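Long-range contact in nudix Hydrolase, RenU (Mycolicibacterium smegmatis, PDB 6UUF), which is a magnesium-dependent Nudix hydrolase, probably cleaving nucleoside diphosphates linked to another moiety, with NADH a likely substrate: residues L81-A95 against T106-T120. The protein carries 3 engineered substitutions. Sequence-based numbering, arbitrary orientation.
Sequences LPAEQLTVRTTVVTA and TYTTVIADAAEPLHT
Arg89 and Asp113 join the two strands of an antiparallel beta hairpin in the Nudix fold through a salt bridge, Arg89 NH1 lying 2.7 Å from Asp113 OD2. The arginine chain bends at chi2 and chi3, which brings CD and NH1 up to OD2. The oxygen sits at the guanidinium edge and is met on its syn side, while the two planes stand 78° apart. Asp113 OD1 pairs with Arg29 of the neighbouring parallel strand, so one aspartate serves two arginines, and its charge probably eases their close approach.

Backbone bonds join Thr87 with Asp113 and Val92 with Thr109, but the pairing is interrupted by two classic beta bulges. At the first, Arg89 N bonds to Ile111 O at 2.8 Å, whereas Thr90 N reaches the same oxygen only weakly. At the second, Tyr107 O accepts from both Thr94 N and Ala95 N. Here Thr94 OG1 also hydrogen-bonds Thr109 OG1 at 3.0 Å; with chi1 at 40°, the hydroxyl lies between the backbone N and carbonyl carbon and meets the Tyr107 ring at its edge.

Beta-branched valines, threonines and an isoleucine suit these extended strands, and their methyl groups do the packing. On one face, Val110 meets Val88 CG1 with its CG1 and Thr91 CG2 with its CG2, with helix 67-79 covering Thr91 and Val110; on the other, Val92 CG2 touches Ile111 CD1 at 4.1 Å beneath helix 144-158. The hairpin thus lies between two helices, the alpha-beta-alpha layering of Nudix domains. Beyond the strands, Leu118 leans its branched end against Gln85, and Leu81 CD2 fits between Leu118 CD1 at 4.1 Å and Thr120 CG2 at 4.0 Å.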
loop_
_atom_site.group_PDB
_atom_site.type_symbol
_atom_site.label_atom_id
_atom_site.label_comp_id
_atom_site.label_asym_id
_atom_site.label_seq_id
_atom_site.Cartn_x
_atom_site.Cartn_y
_atom_site.Cartn_z
ATOM N N LEU A 81 1.909 0.642 13.445
ATOM C CA LEU A 81 1.521 -0.755 13.514
ATOM C C LEU A 81 2.735 -1.613 13.834
ATOM O O LEU A 81 3.753 -1.471 13.158
ATOM C CB LEU A 81 0.952 -1.227 12.177
ATOM C CG LEU A 81 -0.264 -0.469 11.642
ATOM C CD1 LEU A 81 -0.731 -1.088 10.340
ATOM C CD2 LEU A 81 -1.367 -0.446 12.671
ATOM N N PRO A 82 2.646 -2.503 14.847
ATOM C CA PRO A 82 3.767 -3.422 15.040
ATOM C C PRO A 82 3.699 -4.580 14.071
ATOM O O PRO A 82 2.622 -5.173 13.868
ATOM C CB PRO A 82 3.610 -3.917 16.486
ATOM C CG PRO A 82 2.455 -3.195 17.057
ATOM C CD PRO A 82 1.650 -2.648 15.917
ATOM N N ALA A 83 4.852 -4.895 13.491
ATOM C CA ALA A 83 4.994 -6.049 12.616
ATOM C C ALA A 83 4.450 -7.342 13.229
ATOM O O ALA A 83 3.904 -8.186 12.514
ATOM C CB ALA A 83 6.457 -6.234 12.249
ATOM N N GLU A 84 4.606 -7.516 14.539
ATOM C CA GLU A 84 4.161 -8.770 15.173
ATOM C C GLU A 84 2.644 -8.952 15.149
ATOM O O GLU A 84 2.158 -10.080 15.242
ATOM C CB GLU A 84 4.730 -8.930 16.598
ATOM C CG GLU A 84 4.246 -7.915 17.624
ATOM C CD GLU A 84 2.856 -8.192 18.176
ATOM O OE1 GLU A 84 2.231 -7.209 18.625
ATOM O OE2 GLU A 84 2.380 -9.362 18.171
ATOM N N GLN A 85 1.905 -7.848 15.018
ATOM C CA GLN A 85 0.445 -7.905 14.888
ATOM C C GLN A 85 -0.072 -8.099 13.467
ATOM O O GLN A 85 -1.279 -7.987 13.242
ATOM C CB GLN A 85 -0.178 -6.662 15.488
ATOM C CG GLN A 85 -0.463 -6.815 16.963
ATOM C CD GLN A 85 -0.471 -5.490 17.667
ATOM O OE1 GLN A 85 -1.074 -4.521 17.189
ATOM N NE2 GLN A 85 0.203 -5.430 18.812
ATOM N N LEU A 86 0.795 -8.393 12.503
ATOM C CA LEU A 86 0.283 -8.642 11.167
ATOM C C LEU A 86 0.958 -9.833 10.523
ATOM O O LEU A 86 1.988 -10.290 10.997
ATOM C CB LEU A 86 0.407 -7.379 10.314
ATOM C CG LEU A 86 1.791 -6.724 10.164
ATOM C CD1 LEU A 86 2.635 -7.407 9.103
ATOM C CD2 LEU A 86 1.654 -5.250 9.847
ATOM N N THR A 87 0.363 -10.315 9.438
ATOM C CA THR A 87 0.866 -11.492 8.735
ATOM C C THR A 87 0.869 -11.254 7.237
ATOM O O THR A 87 -0.189 -11.065 6.653
ATOM C CB THR A 87 0.002 -12.720 9.074
ATOM O OG1 THR A 87 0.082 -12.957 10.480
ATOM C CG2 THR A 87 0.503 -13.965 8.343
ATOM N N VAL A 88 2.054 -11.267 6.626
ATOM C CA VAL A 88 2.165 -10.946 5.212
ATOM C C VAL A 88 1.717 -12.166 4.424
ATOM O O VAL A 88 2.140 -13.296 4.717
ATOM C CB VAL A 88 3.598 -10.534 4.827
ATOM C CG1 VAL A 88 3.739 -10.404 3.306
ATOM C CG2 VAL A 88 3.992 -9.225 5.513
ATOM N N ARG A 89 0.866 -11.951 3.437
ATOM C CA ARG A 89 0.289 -13.060 2.641
ATOM C C ARG A 89 1.008 -13.182 1.297
ATOM O O ARG A 89 1.686 -14.164 1.044
ATOM C CB ARG A 89 -1.194 -12.855 2.434
ATOM C CG ARG A 89 -1.995 -12.709 3.714
ATOM C CD ARG A 89 -1.908 -13.925 4.619
ATOM N NE ARG A 89 -2.278 -15.160 3.911
ATOM C CZ ARG A 89 -3.522 -15.563 3.681
ATOM N NH1 ARG A 89 -4.576 -14.845 4.076
ATOM N NH2 ARG A 89 -3.717 -16.692 3.034
ATOM N N THR A 90 0.936 -12.173 0.460
ATOM C CA THR A 90 1.654 -12.239 -0.815
ATOM C C THR A 90 1.966 -10.820 -1.328
ATOM O O THR A 90 1.641 -9.843 -0.658
ATOM C CB THR A 90 0.811 -13.061 -1.862
ATOM O OG1 THR A 90 1.602 -13.392 -3.012
ATOM C CG2 THR A 90 -0.392 -12.295 -2.318
ATOM N N THR A 91 2.632 -10.734 -2.486
ATOM C CA THR A 91 2.942 -9.474 -3.137
ATOM C C THR A 91 2.345 -9.518 -4.540
ATOM O O THR A 91 2.377 -10.559 -5.184
ATOM C CB THR A 91 4.452 -9.271 -3.270
ATOM O OG1 THR A 91 4.977 -10.293 -4.115
ATOM C CG2 THR A 91 5.144 -9.358 -1.891
ATOM N N VAL A 92 1.821 -8.393 -4.997
ATOM C CA VAL A 92 1.356 -8.183 -6.390
ATOM C C VAL A 92 1.996 -6.904 -6.994
ATOM O O VAL A 92 1.879 -5.792 -6.441
ATOM C CB VAL A 92 -0.163 -7.971 -6.422
ATOM C CG1 VAL A 92 -0.678 -8.027 -7.859
ATOM C CG2 VAL A 92 -0.860 -9.013 -5.560
ATOM N N VAL A 93 2.653 -7.065 -8.132
ATOM C CA VAL A 93 3.207 -5.939 -8.850
ATOM C C VAL A 93 2.018 -5.241 -9.510
ATOM O O VAL A 93 1.448 -5.778 -10.447
ATOM C CB VAL A 93 4.247 -6.375 -9.890
ATOM C CG1 VAL A 93 4.801 -5.176 -10.629
ATOM C CG2 VAL A 93 5.395 -7.089 -9.216
ATOM N N THR A 94 1.669 -4.059 -8.991
ATOM C CA THR A 94 0.515 -3.273 -9.422
ATOM C C THR A 94 0.869 -2.133 -10.363
ATOM O O THR A 94 -0.023 -1.475 -10.866
ATOM C CB THR A 94 -0.274 -2.721 -8.207
ATOM O OG1 THR A 94 0.625 -2.289 -7.186
ATOM C CG2 THR A 94 -1.108 -3.823 -7.589
ATOM N N ALA A 95 2.162 -1.904 -10.607
ATOM C CA ALA A 95 2.614 -0.909 -11.570
ATOM C C ALA A 95 4.065 -1.181 -11.967
ATOM O O ALA A 95 4.899 -1.505 -11.125
ATOM C CB ALA A 95 2.463 0.499 -11.007
ATOM N N THR A 106 8.886 -0.070 -10.240
ATOM C CA THR A 106 7.646 -0.766 -9.942
ATOM C C THR A 106 7.076 -0.305 -8.627
ATOM O O THR A 106 7.790 0.223 -7.724
ATOM C CB THR A 106 7.919 -2.276 -9.817
ATOM O OG1 THR A 106 8.935 -2.452 -8.831
ATOM C CG2 THR A 106 8.377 -2.870 -11.116
ATOM N N TYR A 107 5.784 -0.562 -8.509
ATOM C CA TYR A 107 5.067 -0.470 -7.268
ATOM C C TYR A 107 4.547 -1.867 -6.967
ATOM O O TYR A 107 3.826 -2.461 -7.823
ATOM C CB TYR A 107 3.851 0.476 -7.377
ATOM C CG TYR A 107 3.194 0.734 -6.042
ATOM C CD1 TYR A 107 2.295 -0.169 -5.486
ATOM C CD2 TYR A 107 3.452 1.898 -5.333
ATOM C CE1 TYR A 107 1.719 0.050 -4.254
ATOM C CE2 TYR A 107 2.830 2.160 -4.117
ATOM C CZ TYR A 107 1.985 1.227 -3.580
ATOM O OH TYR A 107 1.412 1.494 -2.375
ATOM N N THR A 108 4.809 -2.313 -5.739
ATOM C CA THR A 108 4.425 -3.614 -5.275
ATOM C C THR A 108 3.476 -3.487 -4.104
ATOM O O THR A 108 3.809 -2.914 -3.054
ATOM C CB THR A 108 5.638 -4.438 -4.850
ATOM O OG1 THR A 108 6.513 -4.613 -5.950
ATOM C CG2 THR A 108 5.222 -5.824 -4.370
ATOM N N THR A 109 2.293 -4.067 -4.276
ATOM C CA THR A 109 1.301 -4.143 -3.210
ATOM C C THR A 109 1.544 -5.416 -2.421
ATOM O O THR A 109 1.620 -6.529 -2.982
ATOM C CB THR A 109 -0.152 -4.118 -3.767
ATOM O OG1 THR A 109 -0.377 -2.872 -4.423
ATOM C CG2 THR A 109 -1.155 -4.265 -2.650
ATOM N N VAL A 110 1.661 -5.247 -1.111
ATOM C CA VAL A 110 1.926 -6.335 -0.227
ATOM C C VAL A 110 0.627 -6.515 0.554
ATOM O O VAL A 110 0.239 -5.646 1.363
ATOM C CB VAL A 110 3.135 -5.987 0.669
ATOM C CG1 VAL A 110 3.432 -7.069 1.707
ATOM C CG2 VAL A 110 4.380 -5.786 -0.197
ATOM N N ILE A 111 -0.042 -7.645 0.313
ATOM C CA ILE A 111 -1.283 -8.002 1.000
ATOM C C ILE A 111 -0.960 -8.639 2.356
ATOM O O ILE A 111 -0.177 -9.573 2.433
ATOM C CB ILE A 111 -2.096 -8.999 0.133
ATOM C CG1 ILE A 111 -2.334 -8.375 -1.272
ATOM C CG2 ILE A 111 -3.370 -9.398 0.848
ATOM C CD1 ILE A 111 -3.187 -9.186 -2.223
ATOM N N ALA A 112 -1.585 -8.178 3.412
ATOM C CA ALA A 112 -1.353 -8.764 4.726
ATOM C C ALA A 112 -2.651 -8.789 5.500
ATOM O O ALA A 112 -3.585 -8.044 5.151
ATOM C CB ALA A 112 -0.299 -7.993 5.499
ATOM N N ASP A 113 -2.698 -9.659 6.520
ATOM C CA ASP A 113 -3.841 -9.808 7.427
ATOM C C ASP A 113 -3.523 -9.464 8.900
ATOM O O ASP A 113 -2.446 -9.736 9.411
ATOM C CB ASP A 113 -4.305 -11.235 7.428
ATOM C CG ASP A 113 -4.780 -11.713 6.070
ATOM O OD1 ASP A 113 -4.984 -10.926 5.135
ATOM O OD2 ASP A 113 -4.936 -12.932 5.940
ATOM N N ALA A 114 -4.484 -8.851 9.568
ATOM C CA ALA A 114 -4.484 -8.739 11.025
ATOM C C ALA A 114 -5.714 -9.488 11.575
ATOM O O ALA A 114 -6.716 -9.723 10.851
ATOM C CB ALA A 114 -4.569 -7.286 11.416
ATOM N N ALA A 115 -5.646 -9.836 12.861
ATOM C CA ALA A 115 -6.724 -10.584 13.529
ATOM C C ALA A 115 -8.009 -9.747 13.727
ATOM O O ALA A 115 -9.096 -10.302 13.809
ATOM C CB ALA A 115 -6.222 -11.141 14.859
ATOM N N GLU A 116 -7.881 -8.421 13.756
ATOM C CA GLU A 116 -8.997 -7.517 14.033
ATOM C C GLU A 116 -8.584 -6.132 13.544
ATOM O O GLU A 116 -7.421 -5.927 13.204
ATOM C CB GLU A 116 -9.292 -7.480 15.529
ATOM C CG GLU A 116 -8.059 -7.292 16.394
ATOM C CD GLU A 116 -8.409 -6.879 17.797
ATOM O OE1 GLU A 116 -8.418 -7.736 18.693
ATOM O OE2 GLU A 116 -8.703 -5.693 17.995
ATOM N N PRO A 117 -9.519 -5.179 13.486
ATOM C CA PRO A 117 -9.068 -3.859 13.084
ATOM C C PRO A 117 -8.184 -3.254 14.189
ATOM O O PRO A 117 -8.605 -3.190 15.339
ATOM C CB PRO A 117 -10.386 -3.084 12.881
ATOM C CG PRO A 117 -11.438 -4.135 12.731
ATOM C CD PRO A 117 -10.974 -5.206 13.681
ATOM N N LEU A 118 -6.954 -2.899 13.831
ATOM C CA LEU A 118 -5.955 -2.374 14.775
ATOM C C LEU A 118 -6.105 -0.879 15.028
ATOM O O LEU A 118 -6.511 -0.120 14.125
ATOM C CB LEU A 118 -4.517 -2.640 14.257
ATOM C CG LEU A 118 -4.163 -4.082 13.943
ATOM C CD1 LEU A 118 -2.724 -4.246 13.465
ATOM C CD2 LEU A 118 -4.433 -4.931 15.176
ATOM N N HIS A 119 -5.764 -0.474 16.256
ATOM C CA HIS A 119 -5.577 0.944 16.627
ATOM C C HIS A 119 -4.294 1.458 15.988
ATOM O O HIS A 119 -3.258 0.777 15.996
ATOM C CB HIS A 119 -5.451 1.120 18.144
ATOM C CG HIS A 119 -5.231 2.546 18.564
ATOM N ND1 HIS A 119 -3.975 3.077 18.784
ATOM C CD2 HIS A 119 -6.110 3.560 18.776
ATOM C CE1 HIS A 119 -4.093 4.348 19.134
ATOM N NE2 HIS A 119 -5.376 4.669 19.127
ATOM N N THR A 120 -4.371 2.657 15.440
ATOM C CA THR A 120 -3.282 3.266 14.685
ATOM C C THR A 120 -2.926 4.559 15.429
ATOM O O THR A 120 -3.790 5.159 16.086
ATOM C CB THR A 120 -3.696 3.566 13.207
ATOM O OG1 THR A 120 -4.780 4.482 13.178
ATOM C CG2 THR A 120 -4.203 2.340 12.525
#